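PDB 3BPK: nitrilotriacetate monooxygenase component B from Bacillus cereus ATCC 14579, which probably acts as the FMN-binding flavin reductase partner of a two-component monooxygenase, using NADH or NADPH. Local coordinates for residues A31-V36 with K72-N77; V85-D90 with P127-A132; S121-V126 with V162-V167. All blocks are in the same frame, centred on the assembly; numbering follows the deposited sequence. Where two conformers were deposited one is given.

Interaction 1 of 3, residues A31-V36 with K72-N77; sequences AFVTSV and KDTSRN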
loop_
_atom_site.group_PDB
_atom_site.type_symbol
_atom_site.label_atom_id
_atom_site.label_comp_id
_atom_site.label_asym_id
_atom_site.label_seq_id
_atom_site.Cartn_x
_atom_site.Cartn_y
_atom_site.Cartn_z
ATOM N N ALA B 31 0.788 -3.047 8.523
ATOM C CA ALA B 31 -0.201 -2.578 9.502
ATOM C C ALA B 31 -0.400 -3.663 10.552
ATOM O O ALA B 31 -0.744 -4.804 10.209
ATOM C CB ALA B 31 -1.541 -2.265 8.823
ATOM N N PHE B 32 -0.237 -3.319 11.836
ATOM C CA PHE B 32 -0.588 -4.275 12.884
ATOM C C PHE B 32 -1.957 -3.826 13.372
ATOM O O PHE B 32 -2.090 -2.708 13.911
ATOM C CB PHE B 32 0.424 -4.271 14.014
ATOM C CG PHE B 32 0.065 -5.202 15.096
ATOM C CD1 PHE B 32 -0.014 -6.569 14.837
ATOM C CD2 PHE B 32 -0.189 -4.725 16.402
ATOM C CE1 PHE B 32 -0.379 -7.458 15.846
ATOM C CE2 PHE B 32 -0.551 -5.608 17.402
ATOM C CZ PHE B 32 -0.628 -6.974 17.137
ATOM N N VAL B 33 -2.968 -4.657 13.123
ATOM C CA VAL B 33 -4.368 -4.200 13.283
ATOM C C VAL B 33 -5.058 -4.944 14.415
ATOM O O VAL B 33 -5.076 -6.194 14.417
ATOM C CB VAL B 33 -5.179 -4.463 11.993
ATOM C CG1 VAL B 33 -6.649 -3.996 12.155
ATOM C CG2 VAL B 33 -4.561 -3.708 10.799
ATOM N N THR B 34 -5.633 -4.181 15.361
ATOM C CA THR B 34 -6.432 -4.793 16.442
ATOM C C THR B 34 -7.909 -4.520 16.192
ATOM O O THR B 34 -8.304 -3.485 15.617
ATOM C CB THR B 34 -6.050 -4.307 17.864
ATOM O OG1 THR B 34 -6.109 -2.875 17.933
ATOM C CG2 THR B 34 -4.658 -4.788 18.207
ATOM N N SER B 35 -8.725 -5.469 16.639
ATOM C CA SER B 35 -10.158 -5.433 16.406
ATOM C C SER B 35 -10.769 -6.312 17.498
ATOM O O SER B 35 -10.054 -7.105 18.143
ATOM C CB SER B 35 -10.488 -5.984 14.990
ATOM O OG SER B 35 -10.120 -7.360 14.856
ATOM N N VAL B 36 -12.077 -6.172 17.715
ATOM C CA VAL B 36 -12.725 -6.882 18.844
ATOM C C VAL B 36 -13.893 -7.716 18.332
ATOM O O VAL B 36 -14.659 -7.240 17.480
ATOM C CB VAL B 36 -13.194 -5.868 19.933
ATOM C CG1 VAL B 36 -13.947 -6.602 21.057
ATOM C CG2 VAL B 36 -11.963 -5.145 20.538
ATOM N N LYS B 72 -12.210 -13.020 7.220
ATOM C CA LYS B 72 -11.308 -13.290 8.342
ATOM C C LYS B 72 -11.802 -12.505 9.556
ATOM O O LYS B 72 -12.595 -11.560 9.399
ATOM C CB LYS B 72 -9.869 -12.888 7.981
ATOM C CG LYS B 72 -9.036 -14.071 7.479
ATOM C CD LYS B 72 -7.725 -13.678 6.813
ATOM C CE LYS B 72 -7.132 -14.900 6.089
ATOM N NZ LYS B 72 -5.661 -14.827 5.868
ATOM N N ASP B 73 -11.341 -12.881 10.754
ATOM C CA ASP B 73 -11.732 -12.226 11.996
ATOM C C ASP B 73 -11.586 -10.700 11.909
ATOM O O ASP B 73 -12.478 -9.939 12.306
ATOM C CB ASP B 73 -10.860 -12.738 13.148
ATOM C CG ASP B 73 -11.270 -14.126 13.636
ATOM O OD1 ASP B 73 -12.363 -14.599 13.280
ATOM O OD2 ASP B 73 -10.491 -14.734 14.390
ATOM N N THR B 74 -10.441 -10.255 11.395
ATOM C CA THR B 74 -10.188 -8.800 11.396
ATOM C C THR B 74 -11.286 -8.054 10.629
ATOM O O THR B 74 -11.784 -7.019 11.098
ATOM C CB THR B 74 -8.787 -8.465 10.827
ATOM O OG1 THR B 74 -7.786 -9.038 11.682
ATOM C CG2 THR B 74 -8.588 -6.949 10.667
ATOM N N SER B 75 -11.676 -8.560 9.445
ATOM C CA SER B 75 -12.729 -7.901 8.660
ATOM C C SER B 75 -14.098 -7.991 9.298
ATOM O O SER B 75 -14.861 -7.002 9.334
ATOM C CB SER B 75 -12.787 -8.501 7.256
ATOM O OG SER B 75 -11.543 -8.275 6.669
ATOM N N ARG B 76 -14.436 -9.196 9.779
ATOM C CA ARG B 76 -15.699 -9.379 10.510
ATOM C C ARG B 76 -15.810 -8.411 11.677
ATOM O O ARG B 76 -16.847 -7.767 11.884
ATOM C CB ARG B 76 -15.833 -10.788 11.095
ATOM C CG ARG B 76 -16.216 -11.846 10.127
ATOM C CD ARG B 76 -16.975 -12.958 10.854
ATOM N NE ARG B 76 -16.205 -13.612 11.923
ATOM C CZ ARG B 76 -15.434 -14.689 11.752
ATOM N NH1 ARG B 76 -14.782 -15.228 12.786
ATOM N NH2 ARG B 76 -15.302 -15.226 10.541
ATOM N N ASN B 77 -14.742 -8.328 12.469
ATOM C CA ASN B 77 -14.750 -7.484 13.674
ATOM C C ASN B 77 -14.809 -5.997 13.292
ATOM O O ASN B 77 -15.480 -5.218 13.956
ATOM C CB ASN B 77 -13.460 -7.692 14.458
ATOM C CG ASN B 77 -13.329 -9.087 15.055
ATOM O OD1 ASN B 77 -14.287 -9.880 15.108
ATOM N ND2 ASN B 77 -12.143 -9.378 15.549
HETATM O O HOH W 1 -7.480 -7.818 14.139
HETATM O O HOH W 2 -13.333 -4.277 15.791
#

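Interaction 2 of 3, residues V85-D90 with P127-A132; sequences VVHISD and PGVKEA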
loop_
_atom_site.group_PDB
_atom_site.type_symbol
_atom_site.label_atom_id
_atom_site.label_comp_id
_atom_site.label_asym_id
_atom_site.label_seq_id
_atom_site.Cartn_x
_atom_site.Cartn_y
_atom_site.Cartn_z
ATOM N N VAL B 85 -8.021 -0.514 15.271
ATOM C CA VAL B 85 -6.827 0.332 15.450
ATOM C C VAL B 85 -5.717 -0.156 14.517
ATOM O O VAL B 85 -5.432 -1.373 14.464
ATOM C CB VAL B 85 -6.322 0.295 16.927
ATOM C CG1 VAL B 85 -5.081 1.213 17.135
ATOM C CG2 VAL B 85 -7.433 0.754 17.916
ATOM N N VAL B 86 -5.054 0.792 13.849
ATOM C CA VAL B 86 -3.936 0.464 12.964
ATOM C C VAL B 86 -2.653 0.958 13.621
ATOM O O VAL B 86 -2.534 2.164 13.909
ATOM C CB VAL B 86 -4.102 1.117 11.578
ATOM C CG1 VAL B 86 -2.831 0.831 10.732
ATOM C CG2 VAL B 86 -5.356 0.571 10.894
ATOM N N HIS B 87 -1.709 0.047 13.850
ATOM C CA HIS B 87 -0.444 0.406 14.466
ATOM C C HIS B 87 0.652 0.322 13.417
ATOM O O HIS B 87 0.658 -0.597 12.572
ATOM C CB HIS B 87 -0.072 -0.582 15.589
ATOM C CG HIS B 87 -1.131 -0.729 16.636
ATOM N ND1 HIS B 87 -2.261 -1.499 16.434
ATOM C CD2 HIS B 87 -1.218 -0.250 17.912
ATOM C CE1 HIS B 87 -3.010 -1.472 17.536
ATOM N NE2 HIS B 87 -2.411 -0.703 18.438
ATOM N N ILE B 88 1.590 1.255 13.489
ATOM C CA ILE B 88 2.810 1.148 12.670
ATOM C C ILE B 88 3.710 0.068 13.294
ATOM O O ILE B 88 3.920 0.020 14.521
ATOM C CB ILE B 88 3.573 2.490 12.650
ATOM C CG1 ILE B 88 2.683 3.585 12.034
ATOM C CG2 ILE B 88 4.909 2.365 11.902
ATOM C CD1 ILE B 88 2.116 3.239 10.660
ATOM N N SER B 89 4.204 -0.823 12.444
ATOM C CA SER B 89 5.111 -1.902 12.872
ATOM C C SER B 89 6.542 -1.428 12.833
ATOM O O SER B 89 7.000 -0.842 11.847
ATOM C CB SER B 89 4.957 -3.140 11.956
ATOM O OG SER B 89 3.629 -3.611 11.959
ATOM N N ASP B 90 7.267 -1.725 13.903
ATOM C CA ASP B 90 8.645 -1.263 13.998
ATOM C C ASP B 90 9.563 -2.285 14.672
ATOM O O ASP B 90 9.088 -3.302 15.226
ATOM C CB ASP B 90 8.729 0.146 14.630
ATOM C CG ASP B 90 8.438 0.152 16.115
ATOM O OD1 ASP B 90 8.931 -0.748 16.840
ATOM O OD2 ASP B 90 7.729 1.083 16.556
ATOM N N PRO B 127 -9.508 -1.353 21.793
ATOM C CA PRO B 127 -8.172 -1.021 22.300
ATOM C C PRO B 127 -7.080 -1.237 21.250
ATOM O O PRO B 127 -7.262 -2.044 20.315
ATOM C CB PRO B 127 -7.934 -2.053 23.397
ATOM C CG PRO B 127 -9.249 -2.627 23.719
ATOM C CD PRO B 127 -10.093 -2.527 22.482
ATOM N N GLY B 128 -5.961 -0.546 21.432
ATOM C CA GLY B 128 -4.730 -0.855 20.712
ATOM C C GLY B 128 -3.752 -1.547 21.642
ATOM O O GLY B 128 -4.142 -2.098 22.699
ATOM N N VAL B 129 -2.482 -1.525 21.246
ATOM C CA VAL B 129 -1.407 -2.031 22.091
ATOM C C VAL B 129 -0.428 -0.916 22.461
ATOM O O VAL B 129 -0.078 -0.076 21.632
ATOM C CB VAL B 129 -0.676 -3.245 21.472
ATOM C CG1 VAL B 129 -1.663 -4.409 21.255
ATOM C CG2 VAL B 129 0.070 -2.900 20.159
ATOM N N LYS B 130 0.039 -0.950 23.712
ATOM C CA LYS B 130 0.944 0.051 24.225
ATOM C C LYS B 130 2.326 0.029 23.563
ATOM O O LYS B 130 2.973 1.072 23.459
ATOM C CB LYS B 130 1.085 -0.171 25.754
ATOM C CG LYS B 130 1.907 0.865 26.448
ATOM C CD LYS B 130 1.962 0.512 27.952
ATOM C CE LYS B 130 3.030 1.319 28.688
ATOM N NZ LYS B 130 2.490 2.684 28.790
ATOM N N GLU B 131 2.760 -1.160 23.100
ATOM C CA GLU B 131 4.084 -1.329 22.532
ATOM C C GLU B 131 4.331 -0.513 21.246
ATOM O O GLU B 131 5.494 -0.186 20.940
ATOM C CB GLU B 131 4.379 -2.804 22.265
ATOM C CG GLU B 131 4.600 -3.665 23.546
ATOM C CD GLU B 131 3.342 -4.037 24.324
ATOM O OE1 GLU B 131 2.216 -3.791 23.855
ATOM O OE2 GLU B 131 3.510 -4.600 25.445
ATOM N N ALA B 132 3.268 -0.170 20.497
ATOM C CA ALA B 132 3.463 0.652 19.294
ATOM C C ALA B 132 3.901 2.070 19.624
ATOM O O ALA B 132 3.435 2.652 20.626
ATOM C CB ALA B 132 2.165 0.705 18.487
#

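Interaction 3 of 3, residues S121-V126 with V162-V167; sequences SEVISV and VVRFHV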
loop_
_atom_site.group_PDB
_atom_site.type_symbol
_atom_site.label_atom_id
_atom_site.label_comp_id
_atom_site.label_asym_id
_atom_site.label_seq_id
_atom_site.Cartn_x
_atom_site.Cartn_y
_atom_site.Cartn_z
ATOM N N SER B 121 -8.649 3.034 23.757
ATOM C CA SER B 121 -8.726 4.125 22.787
ATOM C C SER B 121 -9.599 5.264 23.334
ATOM O O SER B 121 -10.442 5.032 24.234
ATOM C CB SER B 121 -9.337 3.607 21.475
ATOM O OG SER B 121 -8.380 2.797 20.810
ATOM N N GLU B 122 -9.391 6.473 22.798
ATOM C CA GLU B 122 -10.062 7.694 23.274
ATOM C C GLU B 122 -11.423 7.920 22.598
ATOM O O GLU B 122 -12.400 8.330 23.272
ATOM C CB GLU B 122 -9.166 8.914 22.996
ATOM C CG GLU B 122 -7.882 8.928 23.818
ATOM C CD GLU B 122 -6.926 10.063 23.429
ATOM O OE1 GLU B 122 -7.342 10.960 22.681
ATOM O OE2 GLU B 122 -5.790 10.068 23.896
ATOM N N VAL B 123 -11.504 7.629 21.290
ATOM C CA VAL B 123 -12.697 7.928 20.489
ATOM C C VAL B 123 -13.469 6.646 20.232
ATOM O O VAL B 123 -14.683 6.591 20.408
ATOM C CB VAL B 123 -12.333 8.617 19.120
ATOM C CG1 VAL B 123 -13.570 8.855 18.287
ATOM C CG2 VAL B 123 -11.554 9.902 19.336
ATOM N N ILE B 124 -12.759 5.595 19.844
ATOM C CA ILE B 124 -13.415 4.322 19.537
ATOM C C ILE B 124 -13.324 3.397 20.738
ATOM O O ILE B 124 -12.624 3.714 21.709
ATOM C CB ILE B 124 -12.778 3.658 18.269
ATOM C CG1 ILE B 124 -11.285 3.336 18.477
ATOM C CG2 ILE B 124 -12.966 4.565 17.044
ATOM C CD1 ILE B 124 -10.692 2.554 17.291
ATOM N N SER B 125 -14.031 2.265 20.630
ATOM C CA SER B 125 -14.198 1.250 21.687
ATOM C C SER B 125 -13.322 0.001 21.495
ATOM O O SER B 125 -13.507 -1.029 22.170
ATOM C CB SER B 125 -15.669 0.801 21.753
ATOM O OG SER B 125 -15.927 -0.196 20.783
ATOM N N VAL B 126 -12.398 0.063 20.542
ATOM C CA VAL B 126 -11.441 -1.012 20.320
ATOM C C VAL B 126 -10.073 -0.578 20.856
ATOM O O VAL B 126 -9.547 0.465 20.442
ATOM C CB VAL B 126 -11.302 -1.274 18.809
ATOM C CG1 VAL B 126 -10.145 -2.228 18.536
ATOM C CG2 VAL B 126 -12.611 -1.791 18.231
ATOM N N VAL B 162 -8.990 7.798 9.975
ATOM C CA VAL B 162 -8.284 8.021 11.252
ATOM C C VAL B 162 -9.031 9.093 12.048
ATOM O O VAL B 162 -9.264 10.218 11.549
ATOM C CB VAL B 162 -6.818 8.476 11.027
ATOM C CG1 VAL B 162 -6.096 8.696 12.379
ATOM C CG2 VAL B 162 -6.071 7.478 10.145
ATOM N N VAL B 163 -9.426 8.729 13.270
ATOM C CA VAL B 163 -10.125 9.679 14.165
ATOM C C VAL B 163 -9.244 10.130 15.354
ATOM O O VAL B 163 -9.589 11.092 16.048
ATOM C CB VAL B 163 -11.481 9.136 14.634
ATOM C CG1 VAL B 163 -12.407 8.994 13.434
ATOM C CG2 VAL B 163 -11.310 7.784 15.380
ATOM N N ARG B 164 -8.121 9.431 15.555
ATOM C CA ARG B 164 -7.113 9.880 16.531
ATOM C C ARG B 164 -5.757 9.322 16.162
ATOM O O ARG B 164 -5.652 8.145 15.800
ATOM C CB ARG B 164 -7.465 9.421 17.952
ATOM C CG ARG B 164 -6.683 10.168 19.043
ATOM C CD ARG B 164 -7.164 11.634 19.076
ATOM N NE ARG B 164 -8.280 11.861 20.000
ATOM C CZ ARG B 164 -9.459 12.385 19.680
ATOM N NH1 ARG B 164 -9.751 12.691 18.408
ATOM N NH2 ARG B 164 -10.369 12.586 20.646
ATOM N N PHE B 165 -4.739 10.180 16.233
ATOM C CA PHE B 165 -3.357 9.749 16.091
ATOM C C PHE B 165 -2.752 9.726 17.490
ATOM O O PHE B 165 -3.023 10.644 18.293
ATOM C CB PHE B 165 -2.535 10.755 15.315
ATOM C CG PHE B 165 -2.804 10.790 13.837
ATOM C CD1 PHE B 165 -2.190 9.874 12.986
ATOM C CD2 PHE B 165 -3.593 11.804 13.285
ATOM C CE1 PHE B 165 -2.370 9.965 11.590
ATOM C CE2 PHE B 165 -3.790 11.879 11.915
ATOM C CZ PHE B 165 -3.169 10.949 11.067
ATOM N N HIS B 166 -1.922 8.713 17.772
ATOM C CA HIS B 166 -1.125 8.632 19.006
ATOM C C HIS B 166 0.313 8.457 18.555
ATOM O O HIS B 166 0.620 7.506 17.841
ATOM C CB HIS B 166 -1.517 7.420 19.825
ATOM C CG HIS B 166 -2.946 7.444 20.284
ATOM N ND1 HIS B 166 -3.342 8.120 21.419
ATOM C CD2 HIS B 166 -4.074 6.932 19.731
ATOM C CE1 HIS B 166 -4.657 7.988 21.565
ATOM N NE2 HIS B 166 -5.125 7.279 20.547
ATOM N N VAL B 167 1.194 9.386 18.936
ATOM C CA VAL B 167 2.567 9.408 18.415
ATOM C C VAL B 167 3.573 9.578 19.538
ATOM O O VAL B 167 3.414 10.495 20.344
ATOM C CB VAL B 167 2.771 10.559 17.395
ATOM C CG1 VAL B 167 4.210 10.565 16.860
ATOM C CG2 VAL B 167 1.712 10.500 16.224
#

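Interaction 1 of 3, residues A31-V36 with K72-N77
Ser35 and Asn77 are joined by the one direct hydrogen bond between strand segment 31-36 and helix segment 73-77, whose axes approach to 7.4 Å and cross at 56°. Asn77 ND2 donates to Ser35 OG over 2.9 Å, nearly straight at 164° and within the plane of the amide. Serine suits this place because its short side chain, with OG tucked between the backbone N and carbonyl carbon (chi1 63°), brings a hydroxyl straight to the helix. Asn77 CB also packs 3.3 Å from Val36 O. Nearer the start of the helix, Val33 CG1 meets Thr74 CG2 at 3.8 Å, methyl against methyl.

Between these two close points the packing gives way to a water, which donates to Val33 O and also bonds Ser35 OG and Thr74 OG1; Thr74 OG1 is held by Tyr47 OH as well. A second water accepts from Val36 N and donates weakly to Asn77 O, while exposed Arg76 lies on the solvent side of the helix. Asn77 ND2 has a further partner in Asn43 OD1 of the adjoining strand. The buried helix-to-sheet contact is therefore largely polar, so directional bonds, more than apolar packing, probably set how this part of the helix lies on the strand.

Interaction 2 of 3, residues V85-D90 with P127-A132
Gly128 faces Val85 with their CA atoms 5.8 Å apart, and farther along Ala132 comes to 6.2 Å from His87, CA to CA. Strand 83-88 is an inner strand of the antiparallel sheet that forms the split barrel of flavin-reductase-like proteins, between strands 28-36 and 134-146. The partner segment runs in a short strand, 128-129, and then a type I turn from Val129 to Ala132, and it lies over the side of the sheet from which His87 projects.

The imidazole of His87 reaches across the gap, carried to segment 127-132 by a first torsion that sets CG beside the backbone N and anti to the carbonyl carbon (chi1 -55°). Its NE2 accepts the backbone N-H of Val129 at 2.9 Å with an angle of 160°, although the donor sits 33° out of the ring plane. On the other nitrogen, ND1 is bonded to Phe32 O, which can only accept, consistent with the ring proton being on ND1. Histidine suits the place because one flat group can serve an acceptor and a donor at once. A CH-pi contact adds to this: Val129 CG2 stands over one ring face, 4.0 Å from the centroid. Small residues fit the ring edge, where Ala132 CB lies 3.6 Å from His87 CD2, and Gly128, having no side chain, lets its CA come within 3.3 Å of His87 NE2. Beyond the ring, a methyl of Val85, CG2, rests 3.7 Å from Pro127 O.

Interaction 3 of 3, residues S121-V126 with V162-V167
Glu122 and Arg164 pair across the partly buried contact between loop 121-126 and strand 155-168. From CB, which points toward the strand, the glutamate chain runs out extended (chi2 174°). Its CG passes 4.0 Å from His166 CE1, and CD follows closer to the same ring carbon. The two carboxylate oxygens then part company. In the Arg164 conformer described, OE1 accepts from Arg164 NE at 3.0 Å in a salt bridge that is nearly straight (164°), lies in the guanidinium plane and meets the oxygen almost along its C-O axis; the hydroxyl of Ser6 of the second subunit bonds this oxygen too. OE2 sits at the edge of the His166 ring, 3.3 Å from CE1, with carboxylate and ring almost perpendicular. A long acidic side chain suits the spot, since it spans from the loop to the arginine while its other oxygen lies against the CE1 edge of His166.

Arg164 bends at chi2 and chi3, which lays the guanidinium beneath Val123: CG2 of that valine sits over one face, offset toward the rim, 3.2 Å from Arg164 NH2. The other branch, Val123 CG1, packs 3.8 Å from Val163 CG2, and Ile124 CG2 touches the same methyl at 4.0 Å. Within the loop, Ser121 OG donates to Val126 O and draws the two ends together.

Glu137 of strand 134-146 ties the loop to the sheet: its carboxylate takes the N-H groups of Glu122, Val123 and Ile124 and also bonds His166 NE2. Opposite its backbone, Val163 and Arg164 form a classic beta bulge. The loop thus packs against strands 155-168, 134-146 and 83-88, while residues 165-167 pair antiparallel with a strand of the second subunit, extending the sheet across the dimer interface.

How the interactions relate
All three contacts reach one sheet, in which strands 28-36 and 83-88 are neighbours and 155-168 lies beyond 134-146. Interactions 1 and 2 have centres about 13 Å apart and are joined by strand pairing, with a probable hydrogen bond from His87 N to Phe32 O (2.8 Å), and by a second probable one between Thr34 OG1 and Pro127 O (2.8 Å). Segment 121-126 leads directly into 127-132, so interactions 2 and 3, about 11 Å between centres, lie on one unbroken run of chain; Val85 CG2 packs 3.8 Å from Ile124 CD1. Val126 CG1, at 3.7 Å from Thr34 O, links interaction 3 to interaction 1. Interactions 2 and 3 also reach the second subunit, whereas interaction 1 stays within its own chain.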